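Local coordinates for glutathione transferase (Phanerochaete chrysosporium, PDB 4F0C), which is a glutathione transferase of a wood-degrading fungus that binds oxidized glutathione and probably conjugates glutathione to electrophilic compounds, at residues 175-180 with 201-206. Numbering follows the deposited sequence.
Sequences IWNATA and HRWHTA. With GDS (oxidized glutathione disulfide), chain B.
Asn177 and Ala178 of helix 174-184 meet Trp203 and His204 of helix 198-209. The residue before them, Trp176, extends away from this contact into the glutathione pocket. Its six-membered ring lies against the disulfide ligand, with CZ2 3.6 Å from GDS CB5. Trp176 NE1 is hydrogen-bonded to Asn17 OD1, and Pro16 and Phe117 also touch the indole. A serine in place of Trp176 would probably leave Asn17 OD1 without its N-H donor and open a gap beside the cysteinyl carbon of the ligand.

Asn177 comes next and points at the second helix. Its CB is 3.7 Å from His204 ND1. CG lies beside its own backbone N, which brings the amide to the Trp203 ring. ND2 is 3.5 Å from Trp203 CZ3, and the amide and ring planes are 66° apart. No direct hydrogen bond joins the two segments. Instead, one water bridges them: Asn177 ND2 donates to it at 2.9 Å, and His204 ND1 lies 2.8 Å from it. The indole N-H of Trp203 is turned to Asp170.

Both helices belong to the all-helical C-terminal domain of the glutathione transferase fold. Their local axes cross at -114° and come no closer than 11.0 Å. Side chains and the water join them, and the two backbones do not touch each other. Helix 134-155 adds Phe148 against Asn177.

Ala178 meets the imidazole edge. Its CB lies in the ring plane, 4.0 Å from His204 CE1. The same carbon, CE1, approaches the backbone N of Ala178 at 3.6 Å. His204 reaches across because its CG is swung opposite its backbone N (chi1 -176°).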
ATOM      1  N   ILE A 175      -2.267 -13.543   6.121  1.00 13.77           N
ATOM      2  CA  ILE A 175      -2.440 -13.257   7.560  1.00 12.03           C
ATOM      3  C   ILE A 175      -3.678 -12.382   7.844  1.00 12.42           C
ATOM      4  O   ILE A 175      -4.461 -12.701   8.754  1.00 11.64           O
ATOM      5  CB  ILE A 175      -1.157 -12.729   8.260  1.00 11.32           C
ATOM      6  CG1 ILE A 175      -1.325 -12.747   9.792  1.00 13.14           C
ATOM      7  CG2 ILE A 175      -0.757 -11.325   7.739  1.00  8.54           C
ATOM      8  CD1 ILE A 175      -1.346 -14.158  10.421  1.00 12.79           C
ATOM      9  N   TRP A 176      -3.895 -11.337   7.039  1.00 12.23           N
ATOM     10  CA  TRP A 176      -5.093 -10.515   7.237  1.00 12.35           C
ATOM     11  C   TRP A 176      -6.380 -11.261   6.885  1.00 14.69           C
ATOM     12  O   TRP A 176      -7.429 -11.019   7.501  1.00 14.18           O
ATOM     13  CB  TRP A 176      -5.017  -9.207   6.454  1.00  8.53           C
ATOM     14  CG  TRP A 176      -4.221  -8.123   7.149  1.00 13.07           C
ATOM     15  CD1 TRP A 176      -2.982  -7.646   6.786  1.00  9.08           C
ATOM     16  CD2 TRP A 176      -4.611  -7.380   8.319  1.00 12.92           C
ATOM     17  NE1 TRP A 176      -2.592  -6.664   7.661  1.00 11.76           N
ATOM     18  CE2 TRP A 176      -3.574  -6.469   8.598  1.00 13.35           C
ATOM     19  CE3 TRP A 176      -5.756  -7.379   9.138  1.00 13.43           C
ATOM     20  CZ2 TRP A 176      -3.625  -5.581   9.675  1.00 12.53           C
ATOM     21  CZ3 TRP A 176      -5.811  -6.496  10.211  1.00 13.32           C
ATOM     22  CH2 TRP A 176      -4.756  -5.609  10.469  1.00 11.75           C
ATOM     23  N   ASN A 177      -6.330 -12.148   5.895  1.00 10.46           N
ATOM     24  CA  ASN A 177      -7.543 -12.940   5.591  1.00 13.19           C
ATOM     25  C   ASN A 177      -7.892 -13.868   6.730  1.00 13.74           C
ATOM     26  O   ASN A 177      -9.068 -14.057   7.054  1.00 13.46           O
ATOM     27  CB  ASN A 177      -7.432 -13.711   4.263  1.00 11.75           C
ATOM     28  CG  ASN A 177      -7.649 -12.810   3.054  1.00 12.01           C
ATOM     29  OD1 ASN A 177      -8.244 -11.729   3.170  1.00 12.47           O
ATOM     30  ND2 ASN A 177      -7.194 -13.253   1.887  1.00 12.01           N
ATOM     31  N   ALA A 178      -6.870 -14.440   7.363  1.00 15.34           N
ATOM     32  CA  ALA A 178      -7.119 -15.349   8.478  1.00 14.18           C
ATOM     33  C   ALA A 178      -7.740 -14.558   9.634  1.00 14.69           C
ATOM     34  O   ALA A 178      -8.678 -15.012  10.278  1.00 15.33           O
ATOM     35  CB  ALA A 178      -5.797 -16.040   8.932  1.00 13.31           C
ATOM     36  N   THR A 179      -7.171 -13.382   9.900  1.00 15.04           N
ATOM     37  CA  THR A 179      -7.681 -12.457  10.907  1.00 18.16           C
ATOM     38  C   THR A 179      -9.151 -12.066  10.616  1.00 17.85           C
ATOM     39  O   THR A 179      -9.994 -12.047  11.514  1.00 17.50           O
ATOM     40  CB  THR A 179      -6.789 -11.190  10.895  1.00 21.17           C
ATOM     41  OG1 THR A 179      -5.415 -11.568  11.135  1.00 22.39           O
ATOM     42  CG2 THR A 179      -7.243 -10.204  11.924  1.00 23.43           C
ATOM     43  N   ALA A 180      -9.451 -11.763   9.355  1.00 14.79           N
ATOM     44  CA  ALA A 180     -10.818 -11.387   8.988  1.00 16.21           C
ATOM     45  C   ALA A 180     -11.800 -12.531   9.204  1.00 17.94           C
ATOM     46  O   ALA A 180     -12.874 -12.368   9.825  1.00 17.25           O
ATOM     47  CB  ALA A 180     -10.861 -10.920   7.530  1.00 13.94           C
ATOM     48  N   HIS A 201     -12.086 -19.104  -0.399  1.00 12.41           N
ATOM     49  CA  HIS A 201     -11.907 -20.147   0.615  1.00 13.07           C
ATOM     50  C   HIS A 201     -10.958 -21.245   0.124  1.00 16.01           C
ATOM     51  O   HIS A 201     -10.115 -21.727   0.890  1.00 14.90           O
ATOM     52  CB  HIS A 201     -13.254 -20.750   1.016  1.00 15.16           C
ATOM     53  CG  HIS A 201     -13.146 -21.945   1.927  1.00 18.26           C
ATOM     54  ND1 HIS A 201     -13.232 -23.244   1.469  1.00 19.91           N
ATOM     55  CD2 HIS A 201     -12.986 -22.030   3.271  1.00 21.97           C
ATOM     56  CE1 HIS A 201     -13.111 -24.079   2.489  1.00 19.17           C
ATOM     57  NE2 HIS A 201     -12.971 -23.370   3.594  1.00 20.17           N
ATOM     58  N   ARG A 202     -11.124 -21.664  -1.134  1.00 15.03           N
ATOM     59  CA  ARG A 202     -10.262 -22.710  -1.720  1.00 14.72           C
ATOM     60  C   ARG A 202      -8.796 -22.294  -1.661  1.00 14.13           C
ATOM     61  O   ARG A 202      -7.920 -23.052  -1.224  1.00 14.50           O
ATOM     62  CB  ARG A 202     -10.641 -22.927  -3.186  1.00 13.76           C
ATOM     63  CG  ARG A 202      -9.797 -23.955  -3.932  1.00 17.50           C
ATOM     64  CD  ARG A 202      -9.819 -23.690  -5.450  1.00 16.18           C
ATOM     65  NE  ARG A 202      -8.963 -22.573  -5.836  1.00 14.10           N
ATOM     66  CZ  ARG A 202      -9.369 -21.522  -6.554  1.00 17.08           C
ATOM     67  NH1 ARG A 202     -10.643 -21.440  -6.976  1.00 18.36           N
ATOM     68  NH2 ARG A 202      -8.497 -20.569  -6.876  1.00 15.00           N
ATOM     69  N   TRP A 203      -8.539 -21.071  -2.116  1.00 12.92           N
ATOM     70  CA  TRP A 203      -7.181 -20.535  -2.202  1.00 13.10           C
ATOM     71  C   TRP A 203      -6.586 -20.312  -0.823  1.00 16.43           C
ATOM     72  O   TRP A 203      -5.439 -20.706  -0.548  1.00 14.35           O
ATOM     73  CB  TRP A 203      -7.281 -19.233  -2.983  1.00 10.72           C
ATOM     74  CG  TRP A 203      -6.144 -18.218  -3.036  1.00 10.08           C
ATOM     75  CD1 TRP A 203      -5.027 -18.273  -3.811  1.00 10.86           C
ATOM     76  CD2 TRP A 203      -6.149 -16.922  -2.425  1.00 11.84           C
ATOM     77  NE1 TRP A 203      -4.305 -17.095  -3.697  1.00 12.07           N
ATOM     78  CE2 TRP A 203      -4.990 -16.244  -2.863  1.00 12.10           C
ATOM     79  CE3 TRP A 203      -7.033 -16.264  -1.545  1.00 11.91           C
ATOM     80  CZ2 TRP A 203      -4.676 -14.947  -2.438  1.00 11.94           C
ATOM     81  CZ3 TRP A 203      -6.723 -14.975  -1.128  1.00 11.19           C
ATOM     82  CH2 TRP A 203      -5.553 -14.331  -1.575  1.00 11.99           C
ATOM     83  N   HIS A 204      -7.359 -19.679   0.054  1.00 12.68           N
ATOM     84  CA  HIS A 204      -6.893 -19.452   1.432  1.00 12.53           C
ATOM     85  C   HIS A 204      -6.597 -20.782   2.110  1.00 15.35           C
ATOM     86  O   HIS A 204      -5.590 -20.937   2.793  1.00 13.17           O
ATOM     87  CB  HIS A 204      -7.940 -18.676   2.235  1.00 16.55           C
ATOM     88  CG  HIS A 204      -7.495 -18.323   3.621  1.00 15.48           C
ATOM     89  ND1 HIS A 204      -6.584 -17.319   3.874  1.00 14.90           N
ATOM     90  CD2 HIS A 204      -7.837 -18.837   4.827  1.00 13.35           C
ATOM     91  CE1 HIS A 204      -6.375 -17.239   5.180  1.00 14.20           C
ATOM     92  NE2 HIS A 204      -7.127 -18.144   5.781  1.00 14.37           N
ATOM     93  N   THR A 205      -7.463 -21.773   1.919  1.00 15.02           N
ATOM     94  CA  THR A 205      -7.251 -23.053   2.587  1.00 16.63           C
ATOM     95  C   THR A 205      -6.001 -23.732   2.065  1.00 17.28           C
ATOM     96  O   THR A 205      -5.254 -24.353   2.828  1.00 16.98           O
ATOM     97  CB  THR A 205      -8.494 -23.986   2.433  1.00 20.22           C
ATOM     98  OG1 THR A 205      -9.609 -23.339   3.045  1.00 19.75           O
ATOM     99  CG2 THR A 205      -8.262 -25.377   3.085  1.00 23.84           C
ATOM    100  N   ALA A 206      -5.773 -23.626   0.761  1.00 16.50           N
ATOM    101  CA  ALA A 206      -4.591 -24.235   0.187  1.00 19.38           C
ATOM    102  C   ALA A 206      -3.337 -23.571   0.800  1.00 20.12           C
ATOM    103  O   ALA A 206      -2.369 -24.257   1.133  1.00 18.00           O
ATOM    104  CB  ALA A 206      -4.598 -24.125  -1.337  1.00 18.88           C
TER
HETATM  105  N1  GDS B 301       2.063  -0.879   5.674  1.00  7.86           N
HETATM  106  CA1 GDS B 301       2.817  -1.395   6.879  1.00 11.40           C
HETATM  107  C1  GDS B 301       3.445  -2.817   6.594  1.00 10.14           C
HETATM  108  OE1 GDS B 301       2.823  -3.625   5.842  1.00 11.70           O
HETATM  109  OE2 GDS B 301       4.588  -3.039   7.086  1.00 11.88           O
HETATM  110  CB1 GDS B 301       1.896  -1.496   8.146  1.00  9.63           C
HETATM  111  CG1 GDS B 301       2.686  -2.019   9.369  1.00 13.74           C
HETATM  112  CD1 GDS B 301       1.813  -1.934  10.581  1.00 16.41           C
HETATM  113  O1  GDS B 301       0.657  -1.547  10.585  1.00 14.96           O
HETATM  114  N2  GDS B 301       2.433  -2.348  11.743  1.00 15.70           N
HETATM  115  CA2 GDS B 301       1.738  -2.309  13.045  1.00 14.28           C
HETATM  116  C2  GDS B 301       2.482  -1.410  14.003  1.00 14.39           C
HETATM  117  O2  GDS B 301       3.714  -1.459  14.059  1.00 14.79           O
HETATM  118  CB2 GDS B 301       1.745  -3.702  13.717  1.00 18.74           C
HETATM  119  SG2 GDS B 301       0.617  -4.811  12.845  1.00 20.16           S
HETATM  120  N3  GDS B 301       1.736  -0.641  14.823  1.00 17.08           N
HETATM  121  CA3 GDS B 301       2.390   0.200  15.786  1.00 23.21           C
HETATM  122  C3  GDS B 301       1.790   1.602  15.779  1.00 23.71           C
HETATM  123  OE3 GDS B 301       2.085   2.370  16.719  1.00 29.19           O
HETATM  124  OE4 GDS B 301       1.099   1.884  14.782  1.00 26.25           O
HETATM  125  N4  GDS B 301      -2.111  -1.700   9.885  1.00 16.15           N
HETATM  126  CA4 GDS B 301      -2.672  -1.309   8.584  1.00 11.59           C
HETATM  127  C4  GDS B 301      -1.948  -2.126   7.474  1.00 12.91           C
HETATM  128  OE5 GDS B 301      -1.541  -3.284   7.749  1.00 12.57           O
HETATM  129  OE6 GDS B 301      -1.842  -1.556   6.369  1.00 12.99           O
HETATM  130  C5  GDS B 301      -2.898  -1.736  11.009  1.00 19.18           C
HETATM  131  O5  GDS B 301      -4.098  -1.457  11.011  1.00 18.09           O
HETATM  132  CA5 GDS B 301      -2.249  -2.168  12.317  1.00 17.46           C
HETATM  133  N5  GDS B 301      -2.942  -1.541  13.477  1.00 16.28           N
HETATM  134  CB5 GDS B 301      -2.338  -3.696  12.395  1.00 18.22           C
HETATM  135  SG5 GDS B 301      -1.273  -4.336  13.744  1.00 20.81           S
HETATM  136  CA6 GDS B 301      -2.273   2.246  14.989  1.00 24.53           C
HETATM  137  C6  GDS B 301      -3.711   2.847  14.719  1.00 26.85           C
HETATM  138  OE7 GDS B 301      -3.995   3.956  15.221  1.00 28.20           O
HETATM  139  OE8 GDS B 301      -4.476   2.171  14.000  1.00 26.92           O
HETATM  140  N6  GDS B 301      -1.352   3.308  15.396  1.00 24.14           N
HETATM  141  CB6 GDS B 301      -2.433   1.138  16.072  1.00 20.34           C
HETATM  142  CG6 GDS B 301      -3.055  -0.154  15.518  1.00 18.60           C
HETATM  143  CD6 GDS B 301      -2.222  -0.714  14.372  1.00 22.20           C
HETATM  144  O6  GDS B 301      -1.011  -0.526  14.204  1.00 21.34           O
HETATM  145  O   HOH W   1      -5.552 -15.596   1.929  1.00 13.10           O